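Side-chain contact in V-type ATP synthase alpha chain (Nanoarchaeum equitans Kin4-M, PDB 5BN3), which forms a nucleotide-binding subunit of an ATP synthase of the alpha/beta family, with a P-loop core that holds ADP: residues 180-183 against 188-191. Residues are numbered along the deposited sequence; the frame is centred on the assembly and turned at random.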
ATOM      1  N   HIS A 180      10.745   2.980  50.586  1.00 43.87           N
ATOM      2  CA  HIS A 180      11.274   4.214  50.012  1.00 41.42           C
ATOM      3  C   HIS A 180      10.641   4.484  48.651  1.00 49.02           C
ATOM      4  O   HIS A 180      10.095   3.577  48.021  1.00 41.21           O
ATOM      5  CB  HIS A 180      12.805   4.192  49.919  1.00 42.66           C
ATOM      6  CG  HIS A 180      13.346   3.261  48.875  1.00 48.71           C
ATOM      7  ND1 HIS A 180      13.513   1.913  49.095  1.00 48.30           N
ATOM      8  CD2 HIS A 180      13.783   3.497  47.615  1.00 51.73           C
ATOM      9  CE1 HIS A 180      14.017   1.351  48.008  1.00 54.61           C
ATOM     10  NE2 HIS A 180      14.190   2.289  47.097  1.00 41.54           N
ATOM     11  N   GLU A 181      10.695   5.738  48.216  1.00 40.01           N
ATOM     12  CA  GLU A 181      10.113   6.129  46.939  1.00 37.67           C
ATOM     13  C   GLU A 181      11.171   6.123  45.845  1.00 41.86           C
ATOM     14  O   GLU A 181      12.340   6.417  46.100  1.00 42.25           O
ATOM     15  CB  GLU A 181       9.481   7.519  47.042  1.00 50.95           C
ATOM     16  CG  GLU A 181       8.265   7.588  47.949  1.00 50.67           C
ATOM     17  CD  GLU A 181       7.628   8.965  47.956  1.00 82.24           C
ATOM     18  OE1 GLU A 181       8.365   9.958  47.780  1.00 83.21           O
ATOM     19  OE2 GLU A 181       6.394   9.053  48.127  1.00 85.67           O
ATOM     20  N   TRP A 182      10.761   5.788  44.625  1.00 38.86           N
ATOM     21  CA  TRP A 182      11.683   5.773  43.498  1.00 37.44           C
ATOM     22  C   TRP A 182      11.000   6.215  42.206  1.00 36.09           C
ATOM     23  O   TRP A 182       9.886   5.780  41.911  1.00 36.46           O
ATOM     24  CB  TRP A 182      12.288   4.378  43.323  1.00 41.25           C
ATOM     25  CG  TRP A 182      13.407   4.354  42.343  1.00 35.37           C
ATOM     26  CD1 TRP A 182      13.327   4.070  41.012  1.00 40.95           C
ATOM     27  CD2 TRP A 182      14.782   4.641  42.613  1.00 36.01           C
ATOM     28  NE1 TRP A 182      14.571   4.157  40.436  1.00 38.96           N
ATOM     29  CE2 TRP A 182      15.482   4.506  41.399  1.00 46.64           C
ATOM     30  CE3 TRP A 182      15.490   4.996  43.764  1.00 40.22           C
ATOM     31  CZ2 TRP A 182      16.858   4.714  41.305  1.00 42.77           C
ATOM     32  CZ3 TRP A 182      16.851   5.203  43.670  1.00 40.13           C
ATOM     33  CH2 TRP A 182      17.523   5.061  42.450  1.00 46.52           C
ATOM     34  N   PRO A 183      11.669   7.085  41.434  1.00 37.30           N
ATOM     35  CA  PRO A 183      11.140   7.551  40.147  1.00 41.10           C
ATOM     36  C   PRO A 183      11.054   6.397  39.150  1.00 37.79           C
ATOM     37  O   PRO A 183      12.078   5.784  38.845  1.00 35.92           O
ATOM     38  CB  PRO A 183      12.192   8.568  39.679  1.00 39.54           C
ATOM     39  CG  PRO A 183      12.955   8.945  40.923  1.00 46.44           C
ATOM     40  CD  PRO A 183      12.965   7.706  41.759  1.00 40.58           C
ATOM     41  N   ARG A 188      16.837   1.331  38.253  1.00 36.17           N
ATOM     42  CA  ARG A 188      17.500   1.159  39.543  1.00 39.62           C
ATOM     43  C   ARG A 188      18.914   0.614  39.370  1.00 42.39           C
ATOM     44  O   ARG A 188      19.129  -0.357  38.640  1.00 40.06           O
ATOM     45  CB  ARG A 188      16.667   0.262  40.467  1.00 35.43           C
ATOM     46  CG  ARG A 188      15.374   0.920  40.939  1.00 36.99           C
ATOM     47  CD  ARG A 188      14.528  -0.008  41.804  1.00 38.42           C
ATOM     48  NE  ARG A 188      15.245  -0.487  42.985  1.00 40.71           N
ATOM     49  CZ  ARG A 188      15.356   0.188  44.125  1.00 50.05           C
ATOM     50  NH1 ARG A 188      14.804   1.387  44.249  1.00 38.92           N
ATOM     51  NH2 ARG A 188      16.025  -0.335  45.142  1.00 35.88           N
ATOM     52  N   PRO A 189      19.885   1.243  40.051  1.00 48.54           N
ATOM     53  CA  PRO A 189      21.306   0.907  39.912  1.00 43.53           C
ATOM     54  C   PRO A 189      21.648  -0.478  40.448  1.00 40.35           C
ATOM     55  O   PRO A 189      20.937  -1.019  41.298  1.00 48.39           O
ATOM     56  CB  PRO A 189      22.001   1.972  40.768  1.00 53.96           C
ATOM     57  CG  PRO A 189      20.977   2.360  41.783  1.00 47.15           C
ATOM     58  CD  PRO A 189      19.665   2.304  41.049  1.00 43.16           C
ATOM     59  N   TYR A 190      22.736  -1.036  39.929  1.00 33.24           N
ATOM     60  CA  TYR A 190      23.270  -2.315  40.379  1.00 41.74           C
ATOM     61  C   TYR A 190      24.775  -2.264  40.172  1.00 44.95           C
ATOM     62  O   TYR A 190      25.294  -1.262  39.680  1.00 43.52           O
ATOM     63  CB  TYR A 190      22.650  -3.473  39.588  1.00 37.51           C
ATOM     64  CG  TYR A 190      22.727  -3.306  38.090  1.00 41.62           C
ATOM     65  CD1 TYR A 190      21.714  -2.665  37.394  1.00 42.74           C
ATOM     66  CD2 TYR A 190      23.806  -3.799  37.370  1.00 44.73           C
ATOM     67  CE1 TYR A 190      21.775  -2.510  36.030  1.00 50.18           C
ATOM     68  CE2 TYR A 190      23.875  -3.650  36.004  1.00 48.98           C
ATOM     69  CZ  TYR A 190      22.857  -3.005  35.339  1.00 66.44           C
ATOM     70  OH  TYR A 190      22.920  -2.854  33.976  1.00 63.44           O
ATOM     71  N   LYS A 191      25.482  -3.330  40.534  1.00 45.23           N
ATOM     72  CA  LYS A 191      26.939  -3.324  40.406  1.00 43.60           C
ATOM     73  C   LYS A 191      27.432  -3.724  39.019  1.00 51.06           C
ATOM     74  O   LYS A 191      28.195  -2.987  38.397  1.00 51.96           O
ATOM     75  CB  LYS A 191      27.598  -4.174  41.498  1.00 41.28           C
ATOM     76  CG  LYS A 191      27.617  -3.492  42.857  1.00 53.68           C
ATOM     77  CD  LYS A 191      28.549  -4.198  43.828  1.00 55.17           C
ATOM     78  CE  LYS A 191      28.801  -3.340  45.056  1.00 78.44           C
ATOM     79  NZ  LYS A 191      29.756  -3.982  46.000  1.00 77.21           N
TER
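The indole of W182 lies between R188 on one face and the ring of its own neighbour P183 on the other, while H180 meets R188 with the edge of its imidazole. R188 CG sits over the five-membered ring of W182, 3.6 Å from its centroid, in a CH-pi contact; its closest indole atom is W182 NE1, 3.4 Å away. P183 CD covers the opposite face near its rim. Further along the same arginine, R188 CZ stands 5.0 Å from the centroid of the six-membered ring, a cation-pi contact over the face, although the guanidinium is steeply inclined to the indole, the planes 70° apart, and does not stack flat on it. The bend at chi3 of R188 (58°) carries the guanidinium past the indole toward H180. There R188 NH1 donates to H180 NE2 over 3.0 Å, a moderately bent bond (149° at the hydrogen) that arrives close to the imidazole plane. Accepting this bond would favour an imidazole without a proton on NE2. P189 continues the apolar contact, its CD 3.7 Å from W182 CZ2. R188 NE forms a salt bridge with D310, which would partly offset the charge of the buried arginine, and W182 NE1 is hydrogen-bonded to the carbonyl of K186 in the loop that links the two segments. L71, on the partner strand 68-71, touches H180, W182 and R188, and Y307 of helix 293-309 also packs against the arginine. Through an arginine shared between histidine edge and tryptophan face, the chain leaving strand 180-183 folds back on that strand, at the junction between the two-stranded antiparallel sheet (68-71 with 180-183) and the P-loop nucleotide-binding domain of the alpha/beta family.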